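Local coordinates for protein glycosyl hydrolase (Rhizobium leguminosarum bv. trifolii, PDB 5NDX) that probably hydrolyses O-glycosidic bonds as a family 39 glycoside hydrolase, a bacterial orthologue of human alpha-L-iduronidase, at residues I360-G365 with Q490-L495; R444-F449 with D513-S518. The protein carries 2 engineered substitutions. All coordinates share one frame; numbering follows the deposited sequence.

Interaction 1. Residues I360-G365 with Q490-L495; sequences IIKKPG and QEPALL
Lys-362 reaches across to Glu-491 with its ammonium group, and the salt bridge, NZ to OE1 at 2.8 Å, joins residues 360-365 to 490-495 directly. NZ meets OE1 on the syn side, 27° out of the carboxylate plane. Its chain bends at CG-CD (chi3 35°), which carries CE and NZ past Gln-490 to the acid. A second carboxylate, that of Glu-370, also pairs with NZ, so the buried charge is shared between two acids and is likely to be well neutralised.

Lys-362 ends the strand 358-362, one half of a two-stranded antiparallel sheet; Lys-363 then takes the N-cap position of helix 364-372, and the opposing loop leads out of helix 480-489 into the edge strand 493-503 of the large mixed sheet. Between these two backbones, a water donates to Lys-362 O and to Gln-490 O, both at 2.8 Å, and thus satisfies one carbonyl from each segment. Around the polar links the aliphatic part of Lys-362 lies at about a right angle to the Gln-490 side chain, the two CB atoms 4.0 Å apart. Pro-492 CD approaches Lys-362 NZ to 4.1 Å, while its ring also packs on Thr-367 and Leu-371.

Interaction 2. Residues R444-F449 with D513-S518; sequences RIDEEF and DVPLPS
Arg-444 and Asp-513 meet where the end of strand 436-445 faces the turn from the outermost strand 508-516 into strand 518-526, the antiparallel neighbour of 436-445 in the nine-stranded mixed sheet. Strand 436-445 runs out into a turn in which Asp-446 OD1 accepts from the backbone N of Glu-448, an Asx turn; the other segment bends at a cis peptide before Pro-517.

The charged and hydrogen-bonded contacts centre on the Arg-444 guanidinium. NH2 donates to Asp-513 O at 2.8 Å, the oxygen lying at the edge of the guanidinium, 24° out of its plane, and NH1 adds a weak bond to the same oxygen. NH1 also forms a salt bridge with Asp-446 OD2 at 2.9 Å, on the anti side of the carboxylate, while NE bonds to Thr-520 OG1. Bends at chi2 and chi3 (60° and 66°) fold the arginine back so that one group serves both segments. Cut back to an alanine, this position would probably leave Asp-513 O without these donors, Asp-446 OD2 without its positive mate and Pro-515 CD without the flat face it rests on.

Water extends this network. One molecule accepts from NH1 and donates to Asp-513 OD2, whose stronger partner is Arg-423; another accepts from Glu-447 N and donates to Pro-517 O.

In the packing, Pro-515 lays CD over one face of the guanidinium, 3.4 Å from Arg-444 NH1. Pro-515 CG closely approaches a carboxylate oxygen, Asp-446 OD2, at 3.4 Å. Nearer the backbone, Asp-446 CB packs on Ser-518 CB at 3.7 Å.

Two contacts of Ser-518 are polar. CA makes a CA-H...O contact with Ile-445 O, and OG donates in the carbonyl plane to a lone pair of Pro-515 O at 2.7 Å.

Overall arrangement
Interactions 1 and 2 have centres about 12 Å apart and lie on the same side of the chain's centre, away from the ligand pockets. Their segments alternate along the sequence (360-365, 444-449, 490-495, 513-518), so the two connections cross. They share the mixed sheet, where strands 493-503 and 436-445 are neighbours; Ala-493 O and Arg-444 N, 3.0 Å apart, probably form one of the hydrogen bonds joining them. Leu-495 CD1 also packs on Phe-449 CE2. Helix 364-372, which begins within interaction 1, also touches Ile-445 of interaction 2. Together they tie this helix and the strand before it to outermost strand 493-503 and its neighbour 436-445; interaction 2 brings in the other outermost strand, 508-516.

Interaction 1. Residues I360-G365 with Q490-L495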
loop_
_atom_site.group_PDB
_atom_site.type_symbol
_atom_site.label_atom_id
_atom_site.label_comp_id
_atom_site.label_asym_id
_atom_site.label_seq_id
_atom_site.Cartn_x
_atom_site.Cartn_y
_atom_site.Cartn_z
ATOM N N ILE A 360 10.623 -14.207 -2.411
ATOM C CA ILE A 360 9.817 -13.134 -2.962
ATOM C C ILE A 360 10.678 -11.915 -3.246
ATOM O O ILE A 360 11.561 -11.553 -2.464
ATOM C CB ILE A 360 8.631 -12.722 -2.069
ATOM C CG1 ILE A 360 9.047 -12.437 -0.633
ATOM C CG2 ILE A 360 7.583 -13.803 -2.158
ATOM C CD1 ILE A 360 7.891 -12.024 0.253
ATOM N N ILE A 361 10.403 -11.311 -4.409
ATOM C CA ILE A 361 11.066 -10.144 -4.856
ATOM C C ILE A 361 10.049 -8.990 -4.991
ATOM O O ILE A 361 8.994 -9.156 -5.586
ATOM C CB ILE A 361 11.752 -10.425 -6.191
ATOM C CG1 ILE A 361 12.817 -11.514 -6.073
ATOM C CG2 ILE A 361 12.385 -9.176 -6.747
ATOM C CD1 ILE A 361 14.010 -11.189 -5.174
ATOM N N LYS A 362 10.366 -7.844 -4.427
ATOM C CA LYS A 362 9.541 -6.614 -4.545
ATOM C C LYS A 362 9.348 -6.101 -5.925
ATOM O O LYS A 362 10.279 -5.984 -6.696
ATOM C CB LYS A 362 10.160 -5.455 -3.752
ATOM C CG LYS A 362 9.951 -5.609 -2.307
ATOM C CD LYS A 362 10.774 -4.753 -1.306
ATOM C CE LYS A 362 11.128 -3.374 -1.678
ATOM N NZ LYS A 362 11.688 -2.621 -0.461
ATOM N N LYS A 363 8.125 -5.708 -6.193
ATOM C CA LYS A 363 7.720 -5.187 -7.488
ATOM C C LYS A 363 7.302 -3.711 -7.363
ATOM O O LYS A 363 7.162 -3.201 -6.235
ATOM C CB LYS A 363 6.545 -6.028 -8.004
ATOM C CG LYS A 363 6.958 -7.401 -8.502
ATOM C CD LYS A 363 5.750 -8.302 -8.760
ATOM C CE LYS A 363 4.872 -7.808 -9.904
ATOM N NZ LYS A 363 3.655 -8.629 -9.924
ATOM N N PRO A 364 7.060 -3.039 -8.518
ATOM C CA PRO A 364 6.757 -1.611 -8.510
ATOM C C PRO A 364 5.523 -1.179 -7.794
ATOM O O PRO A 364 5.470 -0.028 -7.372
ATOM C CB PRO A 364 6.720 -1.220 -9.994
ATOM C CG PRO A 364 7.663 -2.215 -10.624
ATOM C CD PRO A 364 7.477 -3.489 -9.857
ATOM N N GLY A 365 4.555 -2.066 -7.601
ATOM C CA GLY A 365 3.380 -1.746 -6.822
ATOM C C GLY A 365 3.720 -1.342 -5.379
ATOM O O GLY A 365 2.949 -0.591 -4.765
ATOM N N GLN A 490 15.791 -4.486 -6.367
ATOM C CA GLN A 490 14.407 -4.333 -5.952
ATOM C C GLN A 490 14.181 -3.127 -5.062
ATOM O O GLN A 490 13.034 -2.717 -4.895
ATOM C CB GLN A 490 13.887 -5.554 -5.183
ATOM C CG GLN A 490 14.298 -5.624 -3.695
ATOM C CD GLN A 490 13.853 -6.880 -2.969
ATOM O OE1 GLN A 490 14.075 -7.027 -1.725
ATOM N NE2 GLN A 490 13.240 -7.775 -3.663
ATOM N N GLU A 491 15.259 -2.580 -4.493
ATOM C CA GLU A 491 15.148 -1.487 -3.533
ATOM C C GLU A 491 15.053 -0.128 -4.221
ATOM O O GLU A 491 15.779 0.126 -5.185
ATOM C CB GLU A 491 16.348 -1.460 -2.564
ATOM C CG GLU A 491 16.573 -2.735 -1.727
ATOM C CD GLU A 491 15.363 -3.219 -0.940
ATOM O OE1 GLU A 491 14.440 -2.400 -0.641
ATOM O OE2 GLU A 491 15.357 -4.447 -0.573
ATOM N N PRO A 492 14.179 0.757 -3.714
ATOM C CA PRO A 492 14.085 2.125 -4.291
ATOM C C PRO A 492 15.490 2.704 -4.407
ATOM O O PRO A 492 16.235 2.793 -3.420
ATOM C CB PRO A 492 13.262 2.871 -3.258
ATOM C CG PRO A 492 12.362 1.831 -2.712
ATOM C CD PRO A 492 13.175 0.551 -2.666
ATOM N N ALA A 493 15.847 3.034 -5.623
ATOM C CA ALA A 493 17.205 3.326 -5.988
ATOM C C ALA A 493 17.489 4.823 -6.073
ATOM O O ALA A 493 16.705 5.600 -6.634
ATOM C CB ALA A 493 17.477 2.708 -7.370
ATOM N N LEU A 494 18.660 5.205 -5.582
ATOM C CA LEU A 494 19.187 6.540 -5.832
ATOM C C LEU A 494 19.592 6.736 -7.306
ATOM O O LEU A 494 20.427 6.019 -7.851
ATOM C CB LEU A 494 20.405 6.797 -4.925
ATOM C CG LEU A 494 20.005 6.929 -3.424
ATOM C CD1 LEU A 494 21.201 6.866 -2.487
ATOM C CD2 LEU A 494 19.237 8.207 -3.173
ATOM N N LEU A 495 19.034 7.762 -7.911
ATOM C CA LEU A 495 19.282 8.121 -9.280
ATOM C C LEU A 495 20.722 8.633 -9.413
ATOM O O LEU A 495 21.401 8.350 -10.403
ATOM C CB LEU A 495 18.270 9.188 -9.739
ATOM C CG LEU A 495 18.415 9.657 -11.191
ATOM C CD1 LEU A 495 18.088 8.560 -12.205
ATOM C CD2 LEU A 495 17.517 10.873 -11.414
HETATM O O HOH W 1 11.245 -3.402 -6.938
#

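Interaction 2. Residues R444-F449 with D513-S518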
loop_
_atom_site.group_PDB
_atom_site.type_symbol
_atom_site.label_atom_id
_atom_site.label_comp_id
_atom_site.label_asym_id
_atom_site.label_seq_id
_atom_site.Cartn_x
_atom_site.Cartn_y
_atom_site.Cartn_z
ATOM N N ARG A 444 14.384 6.945 -7.921
ATOM C CA ARG A 444 13.826 6.711 -9.245
ATOM C C ARG A 444 13.391 5.283 -9.422
ATOM O O ARG A 444 14.128 4.332 -9.077
ATOM C CB ARG A 444 14.880 7.041 -10.314
ATOM C CG ARG A 444 14.564 6.726 -11.781
ATOM C CD ARG A 444 13.351 7.435 -12.302
ATOM N NE ARG A 444 13.509 8.871 -12.375
ATOM C CZ ARG A 444 14.270 9.522 -13.274
ATOM N NH1 ARG A 444 14.995 8.887 -14.179
ATOM N NH2 ARG A 444 14.306 10.840 -13.255
ATOM N N ILE A 445 12.186 5.158 -9.954
ATOM C CA ILE A 445 11.668 3.931 -10.495
ATOM C C ILE A 445 11.464 4.144 -12.012
ATOM O O ILE A 445 10.621 4.923 -12.417
ATOM C CB ILE A 445 10.319 3.498 -9.867
ATOM C CG1 ILE A 445 10.442 3.437 -8.353
ATOM C CG2 ILE A 445 9.925 2.121 -10.419
ATOM C CD1 ILE A 445 9.125 3.311 -7.636
ATOM N N ASP A 446 12.243 3.429 -12.810
ATOM C CA ASP A 446 12.104 3.462 -14.258
ATOM C C ASP A 446 12.770 2.187 -14.757
ATOM O O ASP A 446 13.145 1.298 -13.972
ATOM C CB ASP A 446 12.631 4.759 -14.894
ATOM C CG ASP A 446 14.147 4.950 -14.762
ATOM O OD1 ASP A 446 14.857 3.939 -14.473
ATOM O OD2 ASP A 446 14.671 6.117 -14.977
ATOM N N GLU A 447 12.951 2.126 -16.040
ATOM C CA GLU A 447 13.550 0.982 -16.688
ATOM C C GLU A 447 14.997 0.680 -16.283
ATOM O O GLU A 447 15.432 -0.483 -16.369
ATOM C CB GLU A 447 13.359 1.266 -18.193
ATOM C CG GLU A 447 14.157 0.576 -19.185
ATOM C CD GLU A 447 13.786 1.059 -20.609
ATOM O OE1 GLU A 447 14.050 2.234 -20.949
ATOM O OE2 GLU A 447 13.205 0.250 -21.346
ATOM N N GLU A 448 15.744 1.689 -15.846
ATOM C CA GLU A 448 17.130 1.491 -15.382
ATOM C C GLU A 448 17.269 1.439 -13.832
ATOM O O GLU A 448 18.322 1.093 -13.329
ATOM C CB GLU A 448 18.039 2.632 -15.867
ATOM C CG GLU A 448 18.015 2.914 -17.368
ATOM C CD GLU A 448 18.984 4.064 -17.802
ATOM O OE1 GLU A 448 19.214 5.095 -17.076
ATOM O OE2 GLU A 448 19.524 3.956 -18.915
ATOM N N PHE A 449 16.252 1.837 -13.074
ATOM C CA PHE A 449 16.372 1.969 -11.635
ATOM C C PHE A 449 15.183 1.340 -10.938
ATOM O O PHE A 449 14.025 1.628 -11.286
ATOM C CB PHE A 449 16.491 3.481 -11.274
ATOM C CG PHE A 449 17.794 4.129 -11.730
ATOM C CD1 PHE A 449 18.909 4.110 -10.924
ATOM C CD2 PHE A 449 17.885 4.745 -12.963
ATOM C CE1 PHE A 449 20.115 4.642 -11.358
ATOM C CE2 PHE A 449 19.083 5.325 -13.412
ATOM C CZ PHE A 449 20.210 5.251 -12.593
ATOM N N ASP A 513 16.450 14.002 -16.067
ATOM C CA ASP A 513 16.009 13.295 -17.266
ATOM C C ASP A 513 14.860 12.419 -16.816
ATOM O O ASP A 513 15.016 11.612 -15.887
ATOM C CB ASP A 513 17.162 12.464 -17.804
ATOM C CG ASP A 513 16.697 11.451 -18.831
ATOM O OD1 ASP A 513 16.322 11.905 -19.957
ATOM O OD2 ASP A 513 16.629 10.226 -18.447
ATOM N N VAL A 514 13.697 12.582 -17.431
ATOM C CA VAL A 514 12.462 12.029 -16.901
ATOM C C VAL A 514 11.841 11.071 -17.940
ATOM O O VAL A 514 11.094 11.496 -18.774
ATOM C CB VAL A 514 11.490 13.149 -16.538
ATOM C CG1 VAL A 514 10.220 12.601 -15.978
ATOM C CG2 VAL A 514 12.117 14.086 -15.518
ATOM N N PRO A 515 12.149 9.767 -17.849
ATOM C CA PRO A 515 11.528 8.827 -18.789
ATOM C C PRO A 515 10.037 8.665 -18.611
ATOM O O PRO A 515 9.517 8.897 -17.534
ATOM C CB PRO A 515 12.217 7.492 -18.486
ATOM C CG PRO A 515 13.438 7.840 -17.681
ATOM C CD PRO A 515 13.108 9.115 -16.952
ATOM N N LEU A 516 9.380 8.301 -19.705
ATOM C CA LEU A 516 8.001 7.864 -19.715
ATOM C C LEU A 516 8.021 6.336 -19.874
ATOM O O LEU A 516 8.502 5.835 -20.900
ATOM C CB LEU A 516 7.240 8.509 -20.862
ATOM C CG LEU A 516 5.803 8.023 -21.083
ATOM C CD1 LEU A 516 4.984 8.471 -19.915
ATOM C CD2 LEU A 516 5.246 8.612 -22.399
ATOM N N PRO A 517 7.502 5.566 -18.917
ATOM C CA PRO A 517 7.048 5.995 -17.597
ATOM C C PRO A 517 8.147 6.049 -16.543
ATOM O O PRO A 517 9.162 5.364 -16.661
ATOM C CB PRO A 517 6.070 4.903 -17.203
ATOM C CG PRO A 517 6.541 3.669 -17.887
ATOM C CD PRO A 517 7.316 4.101 -19.112
ATOM N N SER A 518 7.921 6.864 -15.511
ATOM C CA SER A 518 8.812 6.898 -14.364
ATOM C C SER A 518 8.180 7.604 -13.207
ATOM O O SER A 518 7.209 8.358 -13.362
ATOM C CB SER A 518 10.164 7.577 -14.724
ATOM O OG SER A 518 9.984 8.992 -14.919
HETATM O O HOH W 2 17.152 9.155 -15.962
HETATM O O HOH W 3 10.737 3.686 -17.722
#